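Local coordinates for UPSTREAM OF FLC-like protein (DUF966) (Arabidopsis thaliana, PDB 6RSN), which polymerises through its DIX-like domain and, as a SOSEKI protein, reads polarity cues in plant cells and can influence the orientation of cell division, at residues R4-Y10 and H22-L28; L54-K60 and V87-I93. The protein carries 1 engineered substitution. All blocks are in the same frame, centred on the assembly; numbering follows the deposited sequence. Where two conformers were deposited one is given.

Contact 1. Residues R4-Y10 and H22-L28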
loop_
_atom_site.group_PDB
_atom_site.type_symbol
_atom_site.label_atom_id
_atom_site.label_comp_id
_atom_site.label_asym_id
_atom_site.label_seq_id
_atom_site.Cartn_x
_atom_site.Cartn_y
_atom_site.Cartn_z
ATOM N N ARG A 4 -6.783 -2.463 16.519
ATOM C CA ARG A 4 -7.422 -3.179 15.402
ATOM C C ARG A 4 -6.400 -3.371 14.281
ATOM O O ARG A 4 -5.414 -2.640 14.183
ATOM C CB ARG A 4 -8.579 -2.370 14.823
ATOM C CG ARG A 4 -9.740 -3.244 14.371
ATOM C CD ARG A 4 -10.985 -2.405 14.160
ATOM N NE ARG A 4 -10.909 -1.810 12.830
ATOM C CZ ARG A 4 -10.677 -0.526 12.569
ATOM N NH1 ARG A 4 -10.497 0.330 13.564
ATOM N NH2 ARG A 4 -10.635 -0.111 11.313
ATOM N N ILE A 5 -6.671 -4.363 13.439
ATOM C CA ILE A 5 -5.786 -4.669 12.322
ATOM C C ILE A 5 -6.640 -4.714 11.058
ATOM O O ILE A 5 -7.824 -5.065 11.063
ATOM C CB ILE A 5 -4.972 -5.973 12.543
ATOM C CG1 ILE A 5 -5.865 -7.216 12.497
ATOM C CG2 ILE A 5 -4.141 -5.937 13.825
ATOM C CD1 ILE A 5 -5.868 -7.892 11.152
ATOM N N VAL A 6 -6.063 -4.221 9.983
ATOM C CA VAL A 6 -6.776 -4.242 8.726
ATOM C C VAL A 6 -5.997 -5.048 7.697
ATOM O O VAL A 6 -4.754 -5.065 7.693
ATOM C CB VAL A 6 -7.154 -2.846 8.200
ATOM C CG1 VAL A 6 -8.032 -2.078 9.180
ATOM C CG2 VAL A 6 -5.967 -2.019 7.776
ATOM N N PRO A 7 -6.747 -5.706 6.796
ATOM C CA PRO A 7 -6.136 -6.465 5.704
ATOM C C PRO A 7 -5.635 -5.543 4.595
ATOM O O PRO A 7 -6.349 -4.658 4.165
ATOM C CB PRO A 7 -7.320 -7.322 5.215
ATOM C CG PRO A 7 -8.609 -6.500 5.568
ATOM C CD PRO A 7 -8.237 -5.744 6.824
ATOM N N VAL A 8 -4.399 -5.752 4.126
ATOM C CA VAL A 8 -3.873 -4.956 3.012
ATOM C C VAL A 8 -3.333 -5.888 1.949
ATOM O O VAL A 8 -2.533 -6.776 2.265
ATOM C CB VAL A 8 -2.802 -3.968 3.503
ATOM C CG1 VAL A 8 -2.205 -3.171 2.342
ATOM C CG2 VAL A 8 -3.376 -3.009 4.561
ATOM N N VAL A 9 -3.712 -5.676 0.678
ATOM C CA VAL A 9 -3.105 -6.404 -0.435
ATOM C C VAL A 9 -2.191 -5.413 -1.153
ATOM O O VAL A 9 -2.600 -4.280 -1.368
ATOM C CB VAL A 9 -4.153 -6.998 -1.407
ATOM C CG1 VAL A 9 -3.544 -7.486 -2.730
ATOM C CG2 VAL A 9 -4.931 -8.163 -0.769
ATOM N N TYR A 10 -0.965 -5.847 -1.492
ATOM C CA TYR A 10 -0.118 -4.946 -2.289
ATOM C C TYR A 10 0.528 -5.686 -3.459
ATOM O O TYR A 10 0.922 -6.869 -3.377
ATOM C CB TYR A 10 0.927 -4.198 -1.429
ATOM C CG TYR A 10 2.011 -5.046 -0.791
ATOM C CD1 TYR A 10 1.828 -5.620 0.456
ATOM C CD2 TYR A 10 3.198 -5.315 -1.459
ATOM C CE1 TYR A 10 2.819 -6.402 1.049
ATOM C CE2 TYR A 10 4.207 -6.085 -0.882
ATOM C CZ TYR A 10 3.996 -6.668 0.357
ATOM O OH TYR A 10 4.990 -7.439 0.914
ATOM N N HIS A 22 0.765 -9.589 -2.616
ATOM C CA HIS A 22 0.990 -10.042 -1.263
ATOM C C HIS A 22 -0.185 -9.615 -0.406
ATOM O O HIS A 22 -0.783 -8.568 -0.651
ATOM C CB HIS A 22 2.269 -9.385 -0.716
ATOM C CG HIS A 22 3.498 -10.076 -1.196
ATOM N ND1 HIS A 22 4.067 -9.806 -2.442
ATOM C CD2 HIS A 22 4.222 -11.068 -0.644
ATOM C CE1 HIS A 22 5.126 -10.596 -2.596
ATOM N NE2 HIS A 22 5.222 -11.386 -1.549
ATOM N N PHE A 23 -0.491 -10.420 0.627
ATOM C CA PHE A 23 -1.466 -10.063 1.635
ATOM C C PHE A 23 -0.796 -9.934 2.992
ATOM O O PHE A 23 -0.080 -10.867 3.371
ATOM C CB PHE A 23 -2.535 -11.165 1.779
ATOM C CG PHE A 23 -3.499 -10.888 2.923
ATOM C CD1 PHE A 23 -3.231 -11.296 4.227
ATOM C CD2 PHE A 23 -4.648 -10.145 2.716
ATOM C CE1 PHE A 23 -4.136 -11.052 5.270
ATOM C CE2 PHE A 23 -5.560 -9.898 3.749
ATOM C CZ PHE A 23 -5.304 -10.345 5.032
ATOM N N ILE A 24 -1.023 -8.806 3.700
ATOM C CA ILE A 24 -0.538 -8.657 5.069
ATOM C C ILE A 24 -1.660 -8.104 5.940
ATOM O O ILE A 24 -2.569 -7.474 5.417
ATOM C CB ILE A 24 0.687 -7.727 5.134
ATOM C CG1 ILE A 24 0.426 -6.351 4.500
ATOM C CG2 ILE A 24 1.901 -8.384 4.460
ATOM C CD1 ILE A 24 1.545 -5.292 4.745
ATOM N N GLU A 25 -1.509 -8.270 7.263
ATOM C CA GLU A 25 -2.393 -7.590 8.199
ATOM C C GLU A 25 -1.656 -6.420 8.824
ATOM O O GLU A 25 -0.493 -6.573 9.207
ATOM C CB GLU A 25 -2.860 -8.618 9.233
ATOM C CG GLU A 25 -3.763 -9.649 8.579
ATOM C CD GLU A 25 -4.409 -10.554 9.584
ATOM O OE1 GLU A 25 -3.725 -10.884 10.568
ATOM O OE2 GLU A 25 -5.600 -10.877 9.390
ATOM N N VAL A 26 -2.287 -5.234 8.833
ATOM C CA VAL A 26 -1.624 -4.027 9.304
ATOM C C VAL A 26 -2.258 -3.505 10.595
ATOM O O VAL A 26 -3.430 -3.137 10.592
ATOM C CB VAL A 26 -1.604 -2.954 8.210
ATOM C CG1 VAL A 26 -1.027 -1.648 8.752
ATOM C CG2 VAL A 26 -0.778 -3.474 7.028
ATOM N N PRO A 27 -1.494 -3.383 11.707
ATOM C CA PRO A 27 -2.015 -2.709 12.905
ATOM C C PRO A 27 -2.270 -1.219 12.660
ATOM O O PRO A 27 -1.403 -0.518 12.123
ATOM C CB PRO A 27 -0.957 -2.966 14.001
ATOM C CG PRO A 27 -0.147 -4.145 13.461
ATOM C CD PRO A 27 -0.168 -3.998 11.942
ATOM N N LEU A 28 -3.469 -0.768 13.040
ATOM C CA LEU A 28 -3.935 0.614 12.950
ATOM C C LEU A 28 -3.421 1.445 14.124
ATOM O O LEU A 28 -3.358 0.980 15.264
ATOM C CB LEU A 28 -5.462 0.621 12.987
ATOM C CG LEU A 28 -6.143 0.489 11.633
ATOM C CD1 LEU A 28 -7.552 1.055 11.671
ATOM C CD2 LEU A 28 -5.318 1.171 10.562
#
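The ring of Tyr10 lies across the start of the His22 side chain, and the pair shows how side chains on one face of a beta hairpin pack across the two strands. His22 CB sits over one face of the phenol, 3.6 Å from the centroid of the Tyr10 ring, a CH-pi contact. The imidazole runs nearly parallel to the phenol, the planes at 13°, but is displaced, with little of one ring over the other. Tyr10 CG falls between its own backbone N and carbonyl carbon (chi1 66°), which swings the ring over toward strand 22-27; its edge then meets Ile24 CG2, and its hydroxyl is hydrogen-bonded to Arg47 of helix 36-47. On the face of Val6, Val8 and Val26, Val8 CG2 touches Val26 CG2 at 3.6 Å; just past the strand, Leu28 CG packs against Val6 CG1.

The other face is more open. Phe23 reaches back over the partner strand, its CE2 3.4 Å from Pro7 CB, while Val9 CG2 comes up to the ring's edge. Farther along, Ile5 CD1 rests against the carboxylate of Glu25, 3.4 Å from Glu25 CD.

Paired backbone bonds join Val6 with Val26, Val8 with Ile24 and Tyr10 with His22, and Leu28 N adds a nearly straight one to Arg4 O (2.9 Å). This is the N-terminal antiparallel beta hairpin of the ubiquitin-like, DIX-like domain, its Tyr10 and Ile24 face turned to helix 36-47.

Contact 2. Residues L54-K60 and V87-I93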
loop_
_atom_site.group_PDB
_atom_site.type_symbol
_atom_site.label_atom_id
_atom_site.label_comp_id
_atom_site.label_asym_id
_atom_site.label_seq_id
_atom_site.Cartn_x
_atom_site.Cartn_y
_atom_site.Cartn_z
ATOM N N LEU A 54 12.323 1.064 -1.166
ATOM C CA LEU A 54 12.720 0.836 -2.573
ATOM C C LEU A 54 11.575 1.161 -3.546
ATOM O O LEU A 54 11.757 1.085 -4.763
ATOM C CB LEU A 54 13.136 -0.629 -2.741
ATOM C CG LEU A 54 14.366 -1.082 -1.952
ATOM C CD1 LEU A 54 14.440 -2.582 -2.103
ATOM C CD2 LEU A 54 15.611 -0.446 -2.553
ATOM N N TYR A 55 10.392 1.492 -3.018
ATOM C CA TYR A 55 9.184 1.595 -3.821
ATOM C C TYR A 55 8.491 2.920 -3.555
ATOM O O TYR A 55 8.530 3.462 -2.433
ATOM C CB TYR A 55 8.191 0.495 -3.443
ATOM C CG TYR A 55 8.766 -0.850 -3.757
ATOM C CD1 TYR A 55 8.753 -1.360 -5.048
ATOM C CD2 TYR A 55 9.384 -1.567 -2.744
ATOM C CE1 TYR A 55 9.294 -2.602 -5.310
ATOM C CE2 TYR A 55 9.943 -2.811 -2.986
ATOM C CZ TYR A 55 9.929 -3.303 -4.281
ATOM O OH TYR A 55 10.573 -4.485 -4.502
ATOM N N SER A 56 7.843 3.466 -4.617
ATOM C CA SER A 56 6.919 4.577 -4.485
ATOM C C SER A 56 5.502 4.002 -4.375
ATOM O O SER A 56 5.147 3.119 -5.157
ATOM C CB SER A 56 7.017 5.356 -5.837
ATOM O OG SER A 56 6.122 6.442 -5.680
ATOM N N TRP A 57 4.732 4.446 -3.352
ATOM C CA TRP A 57 3.484 3.729 -3.030
ATOM C C TRP A 57 2.239 4.479 -3.505
ATOM O O TRP A 57 2.214 5.706 -3.491
ATOM C CB TRP A 57 3.366 3.438 -1.502
ATOM C CG TRP A 57 4.469 2.511 -1.087
ATOM C CD1 TRP A 57 5.740 2.816 -0.667
ATOM C CD2 TRP A 57 4.397 1.071 -1.106
ATOM N NE1 TRP A 57 6.434 1.653 -0.398
ATOM C CE2 TRP A 57 5.647 0.577 -0.658
ATOM C CE3 TRP A 57 3.379 0.162 -1.448
ATOM C CZ2 TRP A 57 5.928 -0.795 -0.578
ATOM C CZ3 TRP A 57 3.627 -1.186 -1.315
ATOM C CH2 TRP A 57 4.885 -1.666 -0.882
ATOM N N SER A 58 1.261 3.700 -3.962
ATOM C CA SER A 58 0.006 4.256 -4.457
ATOM C C SER A 58 -1.114 3.408 -3.847
ATOM O O SER A 58 -0.886 2.288 -3.357
ATOM C CB SER A 58 -0.043 4.215 -5.971
ATOM O OG SER A 58 0.944 5.079 -6.582
ATOM N N SER A 59 -2.332 3.956 -3.832
ATOM C CA SER A 59 -3.468 3.128 -3.460
ATOM C C SER A 59 -4.479 3.163 -4.598
ATOM O O SER A 59 -4.615 4.150 -5.325
ATOM C CB SER A 59 -4.086 3.574 -2.137
ATOM O OG SER A 59 -4.632 4.886 -2.296
ATOM N N LYS A 60 -5.150 2.029 -4.781
ATOM C CA LYS A 60 -6.165 1.965 -5.830
ATOM C C LYS A 60 -7.392 2.787 -5.414
ATOM O O LYS A 60 -7.939 2.706 -4.303
ATOM C CB LYS A 60 -6.509 0.484 -6.003
ATOM C CG LYS A 60 -7.320 0.143 -7.243
ATOM C CD LYS A 60 -7.708 -1.333 -7.165
ATOM C CE LYS A 60 -8.326 -1.797 -8.455
ATOM N NZ LYS A 60 -8.990 -3.121 -8.315
ATOM N N VAL A 87 -5.930 -1.817 -1.330
ATOM C CA VAL A 87 -5.087 -2.395 -2.377
ATOM C C VAL A 87 -4.077 -1.329 -2.743
ATOM O O VAL A 87 -4.476 -0.233 -3.152
ATOM C CB VAL A 87 -5.862 -2.819 -3.655
ATOM C CG1 VAL A 87 -4.908 -3.317 -4.719
ATOM C CG2 VAL A 87 -6.952 -3.868 -3.403
ATOM N N LEU A 88 -2.796 -1.692 -2.620
ATOM C CA LEU A 88 -1.738 -0.738 -2.902
ATOM C C LEU A 88 -0.887 -1.306 -4.026
ATOM O O LEU A 88 -0.855 -2.514 -4.278
ATOM C CB LEU A 88 -0.828 -0.627 -1.672
ATOM C CG LEU A 88 -1.480 -0.260 -0.329
ATOM C CD1 LEU A 88 -0.437 -0.091 0.749
ATOM C CD2 LEU A 88 -2.378 0.961 -0.376
ATOM N N LYS A 89 -0.049 -0.413 -4.582
ATOM C CA LYS A 89 0.975 -0.799 -5.539
ATOM C C LYS A 89 2.245 -0.088 -5.098
ATOM O O LYS A 89 2.254 1.078 -4.781
ATOM C CB LYS A 89 0.601 -0.419 -6.961
ATOM C CG LYS A 89 1.619 -0.780 -8.046
ATOM C CD LYS A 89 1.122 -0.102 -9.311
ATOM C CE LYS A 89 1.612 -0.656 -10.608
ATOM N NZ LYS A 89 1.519 0.434 -11.625
ATOM N N GLY A 90 3.324 -0.874 -4.921
ATOM C CA GLY A 90 4.655 -0.267 -4.802
ATOM C C GLY A 90 5.372 -0.370 -6.125
ATOM O O GLY A 90 5.598 -1.475 -6.621
ATOM N N SER A 91 5.797 0.798 -6.627
ATOM C CA SER A 91 6.421 0.851 -7.950
ATOM C C SER A 91 7.912 1.004 -7.695
ATOM O O SER A 91 8.305 1.930 -6.989
ATOM C CB SER A 91 5.877 2.055 -8.685
ATOM O OG SER A 91 4.516 1.819 -9.041
ATOM N N GLN A 92 8.737 0.120 -8.264
ATOM C CA GLN A 92 10.172 0.193 -7.938
ATOM C C GLN A 92 10.762 1.535 -8.351
ATOM O O GLN A 92 10.606 1.936 -9.517
ATOM C CB GLN A 92 10.922 -0.906 -8.726
ATOM C CG GLN A 92 12.411 -0.949 -8.459
ATOM C CD GLN A 92 13.046 -2.003 -9.363
ATOM O OE1 GLN A 92 12.499 -2.396 -10.392
ATOM N NE2 GLN A 92 14.275 -2.340 -9.098
ATOM N N ILE A 93 11.484 2.185 -7.403
ATOM C CA ILE A 93 12.174 3.439 -7.725
ATOM C C ILE A 93 13.432 3.147 -8.531
ATOM O O ILE A 93 14.165 2.189 -8.204
ATOM C CB ILE A 93 12.494 4.160 -6.414
ATOM C CG1 ILE A 93 11.169 4.639 -5.784
ATOM C CG2 ILE A 93 13.402 5.332 -6.712
ATOM C CD1 ILE A 93 11.437 5.181 -4.385
HETATM O O HOH W 1 14.264 0.853 -5.918
HETATM O O HOH W 2 2.941 3.185 -7.109
HETATM O O HOH W 3 -7.162 1.014 -1.745
#
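Trp57 lies flat against Gly90 where two neighbouring antiparallel strands of the ubiquitin-like sheet, 55-60 and 87-92, meet in a non-hydrogen-bonded pair. Gly90 CA stands over the six-membered ring, 3.8 Å from the centroid of that Trp57 ring and 19° off its normal, a CH-pi contact. A side chain on the glycine would run into the indole, so its absence lets the ring lie this close. Tyr55 CB covers the same indole face, whereas Leu88 CB approaches at the edge. With CG beside its own backbone N (chi1 -64°), the indole extends across the partner strand; Trp57 NE1 is hydrogen-bonded to Ala52 O, and Leu36, Ile40 and Leu43 of helix 36-47 touch its side chain. Replacing the indole by an alanine is likely to leave Gly90 without its aromatic cover, Ala52 O without its indole donor and a gap beneath helix 36-47.

Tyr55 turns its ring differently: its edge meets the backbone near Gln92, with Tyr55 CD1 3.5 Å from Gln92 N. At the far end of this face Leu88 CD2 lies 3.6 Å from Ser59 CB.

The face of Ser56, Ser58, Lys89 and Ser91 is more polar. Lys89 is extended there, and Lys60, at the end of the pair, is extended too; both carry their amino groups clear of the opposing strand and make cation-pi contacts, Lys89 with Trp69 and Lys60 with Phe67. Straight backbone bonds close both ends, Ile93 N to Leu54 O and Lys60 N to Val87 O. Between the serines of the polar face one water is held three ways: it donates to Ser56 O at 2.9 Å, and it is hydrogen-bonded to Ser58 OG and to Ser91 OG, each at 2.8 Å.

From the N terminus, the chain runs out along strand 5-13 and returns along strand 22-27, so contact 1 closes a short hairpin loop. It then passes through helix 36-47 before reaching strand 55-63. Contact 2 closes a longer loop, which holds strand 66-71 and ends when strand 86-92 comes back beside 55-63. The two loops follow in series, neither nesting nor crossing. They meet because strand 86-92 inserts parallel to strand 5-13: Val9 O and Leu88 N are probably hydrogen-bonded, and Tyr10 CB packs 4.0 Å from Trp57 CZ3. Contact 1 and contact 2 thus tie four neighbouring strands into one mixed sheet, with helix 36-47 against one face.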